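Local coordinates for protein tyrosinase (Aspergillus oryzae, PDB 6JU8) that probably oxidises tyrosine and dopa to dopaquinone with molecular oxygen at a pair of copper ions, the chemistry that opens melanin biosynthesis, at residues 28-33 and 171-176; 49-54 and 194-199; 73-78 and 214-219; 79-84 and 407-412. The protein carries 1 engineered substitution. All coordinates share one frame; numbering follows the deposited sequence.

Contact 1. Residues 28-33 and 171-176; sequences DWYLEQ and PILVTM
The helix carrying residues 28-33 passes the loop 171-176, with its 3-10 turn at 173-175, and the nearest backbone approach is at Tyr30 and Leu173, whose CA atoms are 7.1 Å apart. This is apolar packing of a short N-terminal helix on a loop of the tyrosinase central domain, with a Met-aromatic contact at the hydroxyl end of Tyr30. Tyr30 carries most of it. With CG anti to the backbone N (chi1 -179°), the ring is carried toward the loop, where three side chains line one side of it, all approaching obliquely. Leu173 CD1 lies along the CD1/CE1 margin, 3.9 Å from Tyr30 CE1, and Ile172 CG2 along the CD2/CE2 margin, 3.9 Å from Tyr30 CD2. Met176, bent at chi3, extends toward the oncoming tyrosine on that same side, and its SD stands 4.6 Å from the centroid of the Tyr30 ring, 38° off the ring normal. Flanking contacts widen the patch: Leu173 CD2 sits in the plane of the Trp29 indole at its edge, 4.0 Å from CZ3, while Leu31 CD2 touches Ile172 CD1. The Trp29 NE1 group is bound by Gln42. The interface also borders the dimer contact, since Val250 of the second subunit packs on Ile172. At the far end of the ring, Tyr30 OH lies 3.3 Å from Met176 CE and is hydrogen-bonded to Asp249 of the second subunit.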
loop_
_atom_site.group_PDB
_atom_site.type_symbol
_atom_site.label_atom_id
_atom_site.label_comp_id
_atom_site.label_asym_id
_atom_site.label_seq_id
_atom_site.Cartn_x
_atom_site.Cartn_y
_atom_site.Cartn_z
ATOM N N ASP A 28 16.860 14.229 4.321
ATOM C CA ASP A 28 18.136 14.804 3.909
ATOM C C ASP A 28 19.156 13.694 3.693
ATOM O O ASP A 28 19.919 13.681 2.720
ATOM C CB ASP A 28 18.695 15.790 4.940
ATOM C CG ASP A 28 17.900 17.065 5.107
ATOM O OD1 ASP A 28 17.016 17.340 4.267
ATOM O OD2 ASP A 28 18.155 17.776 6.116
ATOM N N TRP A 29 19.200 12.774 4.646
ATOM C CA TRP A 29 20.175 11.685 4.596
ATOM C C TRP A 29 19.946 10.794 3.391
ATOM O O TRP A 29 20.907 10.442 2.697
ATOM C CB TRP A 29 20.055 10.888 5.890
ATOM C CG TRP A 29 20.911 9.683 6.007
ATOM C CD1 TRP A 29 22.228 9.583 6.338
ATOM C CD2 TRP A 29 20.451 8.330 5.818
ATOM N NE1 TRP A 29 22.625 8.267 6.349
ATOM C CE2 TRP A 29 21.556 7.468 6.027
ATOM C CE3 TRP A 29 19.216 7.790 5.472
ATOM C CZ2 TRP A 29 21.436 6.087 5.904
ATOM C CZ3 TRP A 29 19.083 6.424 5.347
ATOM C CH2 TRP A 29 20.204 5.593 5.570
ATOM N N TYR A 30 18.694 10.445 3.104
ATOM C CA TYR A 30 18.409 9.601 1.949
ATOM C C TYR A 30 18.857 10.312 0.678
ATOM O O TYR A 30 19.471 9.689 -0.196
ATOM C CB TYR A 30 16.909 9.224 1.895
ATOM C CG TYR A 30 16.661 8.331 0.679
ATOM C CD1 TYR A 30 17.115 7.019 0.692
ATOM C CD2 TYR A 30 16.045 8.805 -0.467
ATOM C CE1 TYR A 30 16.930 6.162 -0.379
ATOM C CE2 TYR A 30 15.869 7.958 -1.554
ATOM C CZ TYR A 30 16.307 6.655 -1.505
ATOM O OH TYR A 30 16.165 5.804 -2.581
ATOM N N LEU A 31 18.589 11.615 0.568
ATOM C CA LEU A 31 19.005 12.312 -0.661
ATOM C C LEU A 31 20.514 12.437 -0.711
ATOM O O LEU A 31 21.091 12.320 -1.797
ATOM C CB LEU A 31 18.328 13.693 -0.730
ATOM C CG LEU A 31 16.792 13.626 -0.793
ATOM C CD1 LEU A 31 16.168 15.003 -0.712
ATOM C CD2 LEU A 31 16.304 12.894 -2.037
ATOM N N GLU A 32 21.193 12.649 0.410
ATOM C CA GLU A 32 22.660 12.700 0.401
ATOM C C GLU A 32 23.205 11.352 -0.091
ATOM O O GLU A 32 24.172 11.269 -0.848
ATOM C CB GLU A 32 23.217 12.967 1.795
ATOM C CG GLU A 32 22.979 14.256 2.520
ATOM C CD GLU A 32 23.378 14.245 3.988
ATOM O OE1 GLU A 32 24.077 13.336 4.495
ATOM O OE2 GLU A 32 22.975 15.195 4.701
ATOM N N GLN A 33 22.588 10.264 0.386
ATOM C CA GLN A 33 23.052 8.926 0.036
ATOM C C GLN A 33 22.849 8.644 -1.452
ATOM O O GLN A 33 23.651 7.892 -2.006
ATOM C CB GLN A 33 22.330 7.865 0.874
ATOM C CG GLN A 33 22.690 7.929 2.365
ATOM C CD GLN A 33 24.087 7.376 2.603
ATOM O OE1 GLN A 33 24.322 6.211 2.286
ATOM N NE2 GLN A 33 24.991 8.225 3.083
ATOM N N PRO A 171 8.640 9.855 5.732
ATOM C CA PRO A 171 9.941 9.813 5.032
ATOM C C PRO A 171 9.845 9.132 3.671
ATOM O O PRO A 171 9.165 8.105 3.499
ATOM C CB PRO A 171 10.789 8.906 5.939
ATOM C CG PRO A 171 10.198 9.116 7.298
ATOM C CD PRO A 171 8.697 9.238 7.071
ATOM N N ILE A 172 10.617 9.678 2.733
ATOM C CA ILE A 172 10.760 9.030 1.422
ATOM C C ILE A 172 10.987 7.534 1.587
ATOM O O ILE A 172 10.301 6.686 0.997
ATOM C CB ILE A 172 11.917 9.653 0.622
ATOM C CG1 ILE A 172 11.717 11.152 0.328
ATOM C CG2 ILE A 172 12.131 8.894 -0.668
ATOM C CD1 ILE A 172 12.994 11.887 -0.038
ATOM N N LEU A 173 12.009 7.218 2.390
ATOM C CA LEU A 173 12.468 5.821 2.412
ATOM C C LEU A 173 11.410 4.934 3.035
ATOM O O LEU A 173 11.295 3.754 2.697
ATOM C CB LEU A 173 13.816 5.791 3.156
ATOM C CG LEU A 173 14.497 4.440 3.269
ATOM C CD1 LEU A 173 14.758 3.837 1.897
ATOM C CD2 LEU A 173 15.824 4.584 4.023
ATOM N N VAL A 174 10.608 5.462 3.970
ATOM C CA VAL A 174 9.567 4.633 4.596
ATOM C C VAL A 174 8.507 4.211 3.596
ATOM O O VAL A 174 7.836 3.181 3.785
ATOM C CB VAL A 174 9.000 5.422 5.789
ATOM C CG1 VAL A 174 7.602 5.029 6.178
ATOM C CG2 VAL A 174 9.926 5.313 7.009
ATOM N N THR A 175 8.337 4.981 2.517
ATOM C CA THR A 175 7.259 4.718 1.563
ATOM C C THR A 175 7.718 3.841 0.405
ATOM O O THR A 175 6.900 3.600 -0.474
ATOM C CB THR A 175 6.640 6.018 1.016
ATOM O OG1 THR A 175 7.578 6.754 0.215
ATOM C CG2 THR A 175 6.176 6.895 2.171
ATOM N N MET A 176 8.948 3.359 0.419
ATOM C CA MET A 176 9.494 2.558 -0.684
ATOM C C MET A 176 9.518 1.073 -0.332
ATOM O O MET A 176 10.182 0.641 0.618
ATOM C CB MET A 176 10.954 2.992 -0.945
ATOM C CG MET A 176 11.079 4.353 -1.584
ATOM S SD MET A 176 12.746 5.024 -1.493
ATOM C CE MET A 176 13.683 3.646 -2.155
#

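Contact 2. Residues 49-54 and 194-199; sequences ALTVIQ and PNPLYR
Pro196, the middle residue of an Asx turn spanning 195-197, packs on Leu50, Thr51 and Gln54 of helix 41-55. The turn is closed by Asn195 OD1, which accepts from Leu197 N at 2.9 Å, the donor standing well above the carbonyl plane. Three helix side chains line the proline ring. Leu50, its CG anti to the backbone N (chi1 -174°), crosses it obliquely, with CG 3.9 Å from Pro196 CB, and its CD2 continues to Leu197 CD2 at 3.7 Å. Thr51 OG1 lies beside Pro196 CG. Gln54 runs extended beyond CG and crosses the proline at about a right angle, placing OE1 3.2 Å from Pro196 CB and giving NE2 a hydrogen bond to Pro196 O of 2.9 Å. That bond is fairly straight, 159° at the hydrogen, and the acceptor lies in the amide plane of Gln54. Two waters extend the polar rim: one donates to both Thr51 OG1 and Pro194 O, the other to both Gln54 OE1 and Arg199 O. Thr51 OG1 also pairs with Val47 O one turn back in its helix. Both ends of the Gln54 amide are therefore engaged, NE2 directly and OE1 through water, which should restrain the rotation of the amide and satisfies the Pro196 carbonyl at the edge of the leucine-proline packing.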
loop_
_atom_site.group_PDB
_atom_site.type_symbol
_atom_site.label_atom_id
_atom_site.label_comp_id
_atom_site.label_asym_id
_atom_site.label_seq_id
_atom_site.Cartn_x
_atom_site.Cartn_y
_atom_site.Cartn_z
ATOM N N ALA A 49 22.000 -4.150 8.016
ATOM C CA ALA A 49 21.976 -4.423 9.462
ATOM C C ALA A 49 20.556 -4.633 9.971
ATOM O O ALA A 49 20.277 -5.543 10.766
ATOM C CB ALA A 49 22.631 -3.300 10.241
ATOM N N LEU A 50 19.647 -3.742 9.549
ATOM C CA LEU A 50 18.288 -3.872 10.082
ATOM C C LEU A 50 17.631 -5.147 9.578
ATOM O O LEU A 50 16.857 -5.793 10.281
ATOM C CB LEU A 50 17.443 -2.648 9.749
ATOM C CG LEU A 50 16.059 -2.609 10.383
ATOM C CD1 LEU A 50 16.103 -2.724 11.902
ATOM C CD2 LEU A 50 15.354 -1.301 10.008
ATOM N N THR A 51 17.964 -5.528 8.351
ATOM C CA THR A 51 17.459 -6.794 7.829
ATOM C C THR A 51 17.908 -7.974 8.687
ATOM O O THR A 51 17.088 -8.821 9.070
ATOM C CB THR A 51 17.894 -7.007 6.361
ATOM O OG1 THR A 51 17.289 -5.960 5.593
ATOM C CG2 THR A 51 17.427 -8.341 5.841
ATOM N N VAL A 52 19.196 -8.069 9.003
ATOM C CA VAL A 52 19.702 -9.100 9.891
ATOM C C VAL A 52 18.983 -9.074 11.228
ATOM O O VAL A 52 18.528 -10.113 11.715
ATOM C CB VAL A 52 21.219 -8.932 10.104
ATOM C CG1 VAL A 52 21.716 -9.766 11.274
ATOM C CG2 VAL A 52 21.978 -9.299 8.839
ATOM N N ILE A 53 18.822 -7.905 11.831
ATOM C CA ILE A 53 18.187 -7.782 13.140
ATOM C C ILE A 53 16.741 -8.273 13.082
ATOM O O ILE A 53 16.260 -8.980 13.982
ATOM C CB ILE A 53 18.290 -6.337 13.659
ATOM C CG1 ILE A 53 19.752 -5.983 14.005
ATOM C CG2 ILE A 53 17.425 -6.123 14.881
ATOM C CD1 ILE A 53 20.049 -4.493 14.014
ATOM N N GLN A 54 16.024 -7.927 12.001
ATOM C CA GLN A 54 14.634 -8.356 11.847
ATOM C C GLN A 54 14.535 -9.859 11.630
ATOM O O GLN A 54 13.505 -10.442 11.994
ATOM C CB GLN A 54 14.021 -7.635 10.629
ATOM C CG GLN A 54 13.692 -6.181 11.003
ATOM C CD GLN A 54 13.131 -5.372 9.857
ATOM O OE1 GLN A 54 13.209 -5.818 8.702
ATOM N NE2 GLN A 54 12.599 -4.196 10.151
ATOM N N PRO A 194 14.199 -5.962 -0.463
ATOM C CA PRO A 194 13.080 -5.479 0.367
ATOM C C PRO A 194 13.592 -4.491 1.405
ATOM O O PRO A 194 14.596 -4.734 2.075
ATOM C CB PRO A 194 12.571 -6.760 1.034
ATOM C CG PRO A 194 13.071 -7.878 0.168
ATOM C CD PRO A 194 14.384 -7.428 -0.422
ATOM N N ASN A 195 12.847 -3.397 1.559
ATOM C CA ASN A 195 13.260 -2.322 2.451
ATOM C C ASN A 195 12.814 -2.585 3.875
ATOM O O ASN A 195 11.605 -2.604 4.131
ATOM C CB ASN A 195 12.615 -1.037 1.915
ATOM C CG ASN A 195 12.937 0.161 2.778
ATOM O OD1 ASN A 195 13.740 0.082 3.734
ATOM N ND2 ASN A 195 12.266 1.258 2.487
ATOM N N PRO A 196 13.722 -2.790 4.826
ATOM C CA PRO A 196 13.307 -3.130 6.200
ATOM C C PRO A 196 12.681 -1.953 6.955
ATOM O O PRO A 196 12.159 -2.179 8.056
ATOM C CB PRO A 196 14.610 -3.598 6.857
ATOM C CG PRO A 196 15.646 -2.749 6.141
ATOM C CD PRO A 196 15.193 -2.721 4.703
ATOM N N LEU A 197 12.711 -0.746 6.364
ATOM C CA LEU A 197 12.031 0.382 6.991
ATOM C C LEU A 197 10.578 0.503 6.549
ATOM O O LEU A 197 9.808 1.293 7.125
ATOM C CB LEU A 197 12.766 1.688 6.687
ATOM C CG LEU A 197 14.147 1.814 7.336
ATOM C CD1 LEU A 197 14.855 2.992 6.703
ATOM C CD2 LEU A 197 14.011 1.943 8.843
ATOM N N TYR A 198 10.170 -0.251 5.535
ATOM C CA TYR A 198 8.815 -0.103 4.995
ATOM C C TYR A 198 7.742 -0.707 5.880
ATOM O O TYR A 198 6.626 -0.224 5.949
ATOM C CB TYR A 198 8.802 -0.759 3.625
ATOM C CG TYR A 198 7.575 -0.776 2.784
ATOM C CD1 TYR A 198 7.069 0.402 2.226
ATOM C CD2 TYR A 198 6.910 -1.960 2.484
ATOM C CE1 TYR A 198 5.948 0.411 1.423
ATOM C CE2 TYR A 198 5.783 -1.977 1.670
ATOM C CZ TYR A 198 5.312 -0.787 1.152
ATOM O OH TYR A 198 4.195 -0.805 0.342
ATOM N N ARG A 199 8.098 -1.809 6.543
ATOM C CA ARG A 199 7.170 -2.576 7.343
ATOM C C ARG A 199 7.978 -3.603 8.123
ATOM O O ARG A 199 9.168 -3.784 7.810
ATOM C CB ARG A 199 6.079 -3.292 6.539
ATOM C CG ARG A 199 6.567 -4.307 5.529
ATOM C CD ARG A 199 6.700 -5.731 6.048
ATOM N NE ARG A 199 6.945 -6.627 4.893
ATOM C CZ ARG A 199 5.948 -7.106 4.164
ATOM N NH1 ARG A 199 4.697 -6.778 4.483
ATOM N NH2 ARG A 199 6.195 -7.890 3.129
HETATM O O HOH W 1 16.003 -6.689 3.163
HETATM O O HOH W 2 10.968 -5.660 7.135
#

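Contact 3. Residues 73-78 and 214-219; sequences APWTEW and AITSQK
The loop that follows the copper ligand His71 is met here by the segment leading into the two-stranded antiparallel sheet 218-222/225-229. A cis peptide bond joins Ala73 to Pro74, and at this bend the proline ring crosses Ile215 obliquely, with Pro74 CD 3.8 Å from Ile215 CD1. Pro74 CB rests on Ala214 O, and the Ala73 methyl faces Gln218 NE2 at 3.8 Å. Trp75 makes the other half of the contact. Its indole folds back over its own chain, one face covering Ala73 CA, and extends its six-membered ring toward Gln218. The amide arrives from the opposite direction: Gln218 OE1 lies near the indole plane at the edge, 3.4 Å from Trp75 CZ2, and ring and amide planes are 69° apart. Bent at chi2 (-65°), the Gln218 chain returns NE2 to Thr216 O, a bent 3.0 Å bond from above the carbonyl plane that probably helps orient the amide. Thr216 OG1 approaches Trp75 CH2 obliquely at 3.8 Å. Phe65 of helix 64-69 packs on both Pro74 and Ile215. With the Trp75 side chain about 8 Å from that of His71, this is packing at the periphery of the dinuclear copper centre characteristic of the tyrosinase fold.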
loop_
_atom_site.group_PDB
_atom_site.type_symbol
_atom_site.label_atom_id
_atom_site.label_comp_id
_atom_site.label_asym_id
_atom_site.label_seq_id
_atom_site.Cartn_x
_atom_site.Cartn_y
_atom_site.Cartn_z
ATOM N N ALA A 73 3.162 -5.015 23.894
ATOM C CA ALA A 73 2.831 -6.425 23.721
ATOM C C ALA A 73 4.008 -7.136 23.072
ATOM O O ALA A 73 4.699 -6.522 22.237
ATOM C CB ALA A 73 1.568 -6.570 22.876
ATOM N N PRO A 74 4.261 -8.409 23.347
ATOM C CA PRO A 74 3.411 -9.311 24.129
ATOM C C PRO A 74 3.605 -9.293 25.639
ATOM O O PRO A 74 3.111 -10.189 26.345
ATOM C CB PRO A 74 3.814 -10.702 23.580
ATOM C CG PRO A 74 5.265 -10.522 23.210
ATOM C CD PRO A 74 5.363 -9.130 22.647
ATOM N N TRP A 75 4.307 -8.301 26.158
ATOM C CA TRP A 75 4.414 -8.048 27.584
ATOM C C TRP A 75 5.258 -9.098 28.300
ATOM O O TRP A 75 4.878 -9.571 29.373
ATOM C CB TRP A 75 3.015 -7.930 28.206
ATOM C CG TRP A 75 2.122 -6.953 27.496
ATOM C CD1 TRP A 75 2.330 -5.611 27.293
ATOM C CD2 TRP A 75 0.852 -7.254 26.919
ATOM N NE1 TRP A 75 1.269 -5.061 26.609
ATOM C CE2 TRP A 75 0.344 -6.057 26.366
ATOM C CE3 TRP A 75 0.104 -8.431 26.814
ATOM C CZ2 TRP A 75 -0.889 -5.981 25.708
ATOM C CZ3 TRP A 75 -1.111 -8.358 26.160
ATOM C CH2 TRP A 75 -1.599 -7.155 25.623
ATOM N N THR A 76 6.416 -9.428 27.732
ATOM C CA THR A 76 7.290 -10.438 28.300
ATOM C C THR A 76 8.537 -9.813 28.930
ATOM O O THR A 76 8.786 -8.628 28.820
ATOM C CB THR A 76 7.781 -11.454 27.245
ATOM O OG1 THR A 76 8.704 -10.798 26.361
ATOM C CG2 THR A 76 6.649 -11.997 26.389
ATOM N N GLU A 77 9.346 -10.673 29.541
ATOM C CA GLU A 77 10.662 -10.314 30.040
ATOM C C GLU A 77 11.563 -9.817 28.920
ATOM O O GLU A 77 11.397 -10.175 27.758
ATOM C CB GLU A 77 11.327 -11.490 30.764
ATOM C CG GLU A 77 11.911 -12.539 29.851
ATOM C CD GLU A 77 13.321 -12.272 29.384
ATOM O OE1 GLU A 77 14.208 -11.704 30.050
ATOM O OE2 GLU A 77 13.582 -12.660 28.234
ATOM N N TRP A 78 12.505 -8.958 29.316
ATOM C CA TRP A 78 13.599 -8.585 28.430
ATOM C C TRP A 78 14.833 -8.349 29.295
ATOM O O TRP A 78 14.723 -7.756 30.375
ATOM C CB TRP A 78 13.260 -7.346 27.578
ATOM C CG TRP A 78 14.337 -7.108 26.559
ATOM C CD1 TRP A 78 14.461 -7.700 25.332
ATOM C CD2 TRP A 78 15.450 -6.208 26.670
ATOM N NE1 TRP A 78 15.575 -7.233 24.696
ATOM C CE2 TRP A 78 16.204 -6.309 25.479
ATOM C CE3 TRP A 78 15.867 -5.312 27.670
ATOM C CZ2 TRP A 78 17.368 -5.564 25.250
ATOM C CZ3 TRP A 78 17.012 -4.586 27.435
ATOM C CH2 TRP A 78 17.737 -4.708 26.253
ATOM N N ALA A 214 2.934 -14.509 21.560
ATOM C CA ALA A 214 1.795 -14.215 20.694
ATOM C C ALA A 214 1.217 -12.829 20.990
ATOM O O ALA A 214 1.045 -12.417 22.145
ATOM C CB ALA A 214 0.704 -15.273 20.861
ATOM N N ILE A 215 0.926 -12.087 19.916
ATOM C CA ILE A 215 0.314 -10.772 19.978
ATOM C C ILE A 215 -1.198 -10.957 19.978
ATOM O O ILE A 215 -1.746 -11.519 19.035
ATOM C CB ILE A 215 0.731 -9.908 18.769
ATOM C CG1 ILE A 215 2.251 -9.757 18.629
ATOM C CG2 ILE A 215 0.042 -8.540 18.794
ATOM C CD1 ILE A 215 2.909 -8.949 19.721
ATOM N N THR A 216 -1.893 -10.499 21.006
ATOM C CA THR A 216 -3.350 -10.559 21.042
ATOM C C THR A 216 -3.973 -9.387 20.298
ATOM O O THR A 216 -3.311 -8.424 19.950
ATOM C CB THR A 216 -3.866 -10.555 22.491
ATOM O OG1 THR A 216 -3.533 -9.321 23.119
ATOM C CG2 THR A 216 -3.196 -11.671 23.303
ATOM N N SER A 217 -5.286 -9.479 20.081
ATOM C CA SER A 217 -6.041 -8.271 19.767
ATOM C C SER A 217 -5.849 -7.263 20.910
ATOM O O SER A 217 -5.439 -7.603 22.025
ATOM C CB SER A 217 -7.514 -8.557 19.558
ATOM O OG SER A 217 -8.164 -9.048 20.724
ATOM N N GLN A 218 -6.116 -5.996 20.597
ATOM C CA GLN A 218 -5.880 -4.906 21.525
ATOM C C GLN A 218 -7.101 -4.005 21.613
ATOM O O GLN A 218 -7.564 -3.412 20.637
ATOM C CB GLN A 218 -4.656 -4.106 21.064
ATOM C CG GLN A 218 -3.413 -4.962 20.888
ATOM C CD GLN A 218 -2.892 -5.567 22.171
ATOM O OE1 GLN A 218 -3.075 -5.041 23.275
ATOM N NE2 GLN A 218 -2.166 -6.675 22.045
ATOM N N LYS A 219 -7.698 -3.905 22.796
ATOM C CA LYS A 219 -8.985 -3.237 22.990
ATOM C C LYS A 219 -8.746 -1.723 23.048
ATOM O O LYS A 219 -7.847 -1.290 23.763
ATOM C CB LYS A 219 -9.741 -3.693 24.236
ATOM C CG LYS A 219 -11.201 -3.228 24.283
ATOM C CD LYS A 219 -11.830 -3.620 25.596
ATOM C CE LYS A 219 -11.947 -5.108 25.842
ATOM N NZ LYS A 219 -12.581 -5.878 24.746
#

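Contact 4. Residues 79-84 and 407-412; sequences DGVPGG and DLRPFH
A carboxylate-imidazole hydrogen bond is the striking feature of this contact between two irregular loops: His412 ND1 donates to Asp79 OD2 at 2.8 Å with an angle of 168° at the hydrogen. The oxygen lies in the histidine ring plane, whereas the donor meets the carboxylate from above its own plane, the two groups being turned 64° from each other. A water also joins the partners, donating to Asp79 OD2 and accepting from His412 N, and Tyr7 N supplies that oxygen with a further donor. Asp79 O lies at the imidazole edge, 3.3 Å from His412 CE1. Beside this polar pair Val81 fills the middle of the contact. Its CG2, beside the backbone N, meets Pro410 CB at 3.8 Å and His412 CE1 at 3.6 Å, while CG1, anti to that N (chi1 -177°), lies 3.4 Å from Arg409 NH2. A cis peptide precedes Pro410, and Phe423 of strand 420-423 packs on Val81, its ring also meeting that of His412. Three donors converge on one carboxylate oxygen, from imidazole, water and backbone amide, which would tend to stabilise a charged Asp79; the aspartate would probably raise the proton affinity of the histidine.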
loop_
_atom_site.group_PDB
_atom_site.type_symbol
_atom_site.label_atom_id
_atom_site.label_comp_id
_atom_site.label_asym_id
_atom_site.label_seq_id
_atom_site.Cartn_x
_atom_site.Cartn_y
_atom_site.Cartn_z
ATOM N N ASP A 79 15.983 -8.818 28.848
ATOM C CA ASP A 79 17.252 -8.631 29.550
ATOM C C ASP A 79 17.172 -9.032 31.020
ATOM O O ASP A 79 17.811 -8.439 31.894
ATOM C CB ASP A 79 17.789 -7.210 29.417
ATOM C CG ASP A 79 19.310 -7.171 29.456
ATOM O OD1 ASP A 79 19.944 -8.196 29.097
ATOM O OD2 ASP A 79 19.859 -6.119 29.846
ATOM N N GLY A 80 16.418 -10.107 31.292
ATOM C CA GLY A 80 16.384 -10.618 32.651
ATOM C C GLY A 80 15.461 -9.856 33.581
ATOM O O GLY A 80 15.399 -10.177 34.772
ATOM N N VAL A 81 14.742 -8.881 33.037
ATOM C CA VAL A 81 13.793 -8.083 33.811
ATOM C C VAL A 81 12.392 -8.607 33.535
ATOM O O VAL A 81 11.983 -8.666 32.365
ATOM C CB VAL A 81 13.878 -6.605 33.396
ATOM C CG1 VAL A 81 12.945 -5.764 34.257
ATOM C CG2 VAL A 81 15.307 -6.097 33.422
ATOM N N PRO A 82 11.660 -9.055 34.540
ATOM C CA PRO A 82 10.371 -9.702 34.276
ATOM C C PRO A 82 9.311 -8.758 33.726
ATOM O O PRO A 82 9.325 -7.587 34.078
ATOM C CB PRO A 82 9.936 -10.220 35.653
ATOM C CG PRO A 82 11.206 -10.280 36.445
ATOM C CD PRO A 82 12.001 -9.084 35.976
ATOM N N GLY A 83 8.423 -9.309 32.899
ATOM C CA GLY A 83 7.200 -8.608 32.502
ATOM C C GLY A 83 6.138 -8.748 33.584
ATOM O O GLY A 83 6.469 -9.100 34.724
ATOM N N GLY A 84 4.877 -8.501 33.253
ATOM C CA GLY A 84 3.785 -8.619 34.208
ATOM C C GLY A 84 3.331 -7.283 34.755
ATOM O O GLY A 84 2.568 -7.214 35.717
ATOM N N ASP A 407 13.885 4.157 38.223
ATOM C CA ASP A 407 14.625 3.266 37.339
ATOM C C ASP A 407 13.913 3.166 35.994
ATOM O O ASP A 407 12.709 2.883 35.913
ATOM C CB ASP A 407 14.671 1.866 37.980
ATOM C CG ASP A 407 15.692 1.740 39.092
ATOM O OD1 ASP A 407 16.625 2.555 39.197
ATOM O OD2 ASP A 407 15.491 0.806 39.896
ATOM N N LEU A 408 14.656 3.362 34.923
ATOM C CA LEU A 408 14.109 3.232 33.569
ATOM C C LEU A 408 14.296 1.808 33.089
ATOM O O LEU A 408 15.067 1.472 32.187
ATOM C CB LEU A 408 14.793 4.253 32.662
ATOM C CG LEU A 408 14.688 5.707 33.098
ATOM C CD1 LEU A 408 15.530 6.604 32.193
ATOM C CD2 LEU A 408 13.240 6.169 33.112
ATOM N N ARG A 409 13.525 0.918 33.735
ATOM C CA ARG A 409 13.530 -0.505 33.393
ATOM C C ARG A 409 13.063 -0.671 31.957
ATOM O O ARG A 409 12.162 0.062 31.521
ATOM C CB ARG A 409 12.597 -1.254 34.360
ATOM C CG ARG A 409 13.066 -1.190 35.816
ATOM C CD ARG A 409 12.202 -2.091 36.710
ATOM N NE ARG A 409 10.873 -2.240 36.131
ATOM C CZ ARG A 409 10.183 -3.366 36.036
ATOM N NH1 ARG A 409 8.975 -3.397 35.479
ATOM N NH2 ARG A 409 10.702 -4.498 36.511
ATOM N N PRO A 410 13.596 -1.614 31.193
ATOM C CA PRO A 410 14.531 -2.650 31.597
ATOM C C PRO A 410 15.983 -2.381 31.240
ATOM O O PRO A 410 16.786 -3.317 31.098
ATOM C CB PRO A 410 13.996 -3.817 30.730
ATOM C CG PRO A 410 13.784 -3.130 29.403
ATOM C CD PRO A 410 13.146 -1.811 29.789
ATOM N N PHE A 411 16.365 -1.120 31.133
ATOM C CA PHE A 411 17.613 -0.733 30.506
ATOM C C PHE A 411 18.776 -0.722 31.492
ATOM O O PHE A 411 18.754 0.054 32.438
ATOM C CB PHE A 411 17.457 0.642 29.860
ATOM C CG PHE A 411 16.322 0.720 28.864
ATOM C CD1 PHE A 411 16.204 -0.235 27.856
ATOM C CD2 PHE A 411 15.396 1.754 28.927
ATOM C CE1 PHE A 411 15.167 -0.137 26.923
ATOM C CE2 PHE A 411 14.391 1.869 27.991
ATOM C CZ PHE A 411 14.290 0.922 26.980
ATOM N N HIS A 412 19.767 -1.552 31.230
ATOM C CA HIS A 412 20.932 -1.697 32.101
ATOM C C HIS A 412 22.129 -0.896 31.595
ATOM O O HIS A 412 22.348 -0.755 30.388
ATOM C CB HIS A 412 21.335 -3.163 32.213
ATOM C CG HIS A 412 20.331 -3.977 32.971
ATOM N ND1 HIS A 412 19.654 -5.013 32.376
ATOM C CD2 HIS A 412 19.913 -3.953 34.246
ATOM C CE1 HIS A 412 18.843 -5.588 33.247
ATOM N NE2 HIS A 412 18.990 -4.960 34.401
HETATM O O HOH W 3 19.837 -3.399 29.007
#

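How the contacts relate
The four contacts form two touching pairs. Contacts 1 and 2 have centres 14 Å apart, and their loop segments 171-176 and 194-199 touch: Asn195 ND2 reaches Met176 O at 2.9 Å, a probable hydrogen bond, and Leu173 packs on Leu197. Their helices, 26-34 and 41-55, are consecutive in the chain. Contacts 3 and 4 use successive parts of one loop, 73-84, with centres 16 Å apart, and Trp78 CE3 meets Pro410 CG at 3.5 Å. This second pair lies nearer the dicopper site; the side chains of Trp75 and Pro410 each lie about 11 Å from a bound copper ion. Contacts 1 and 4, with centres 34 Å apart, fall on opposite sides of the chain's centre.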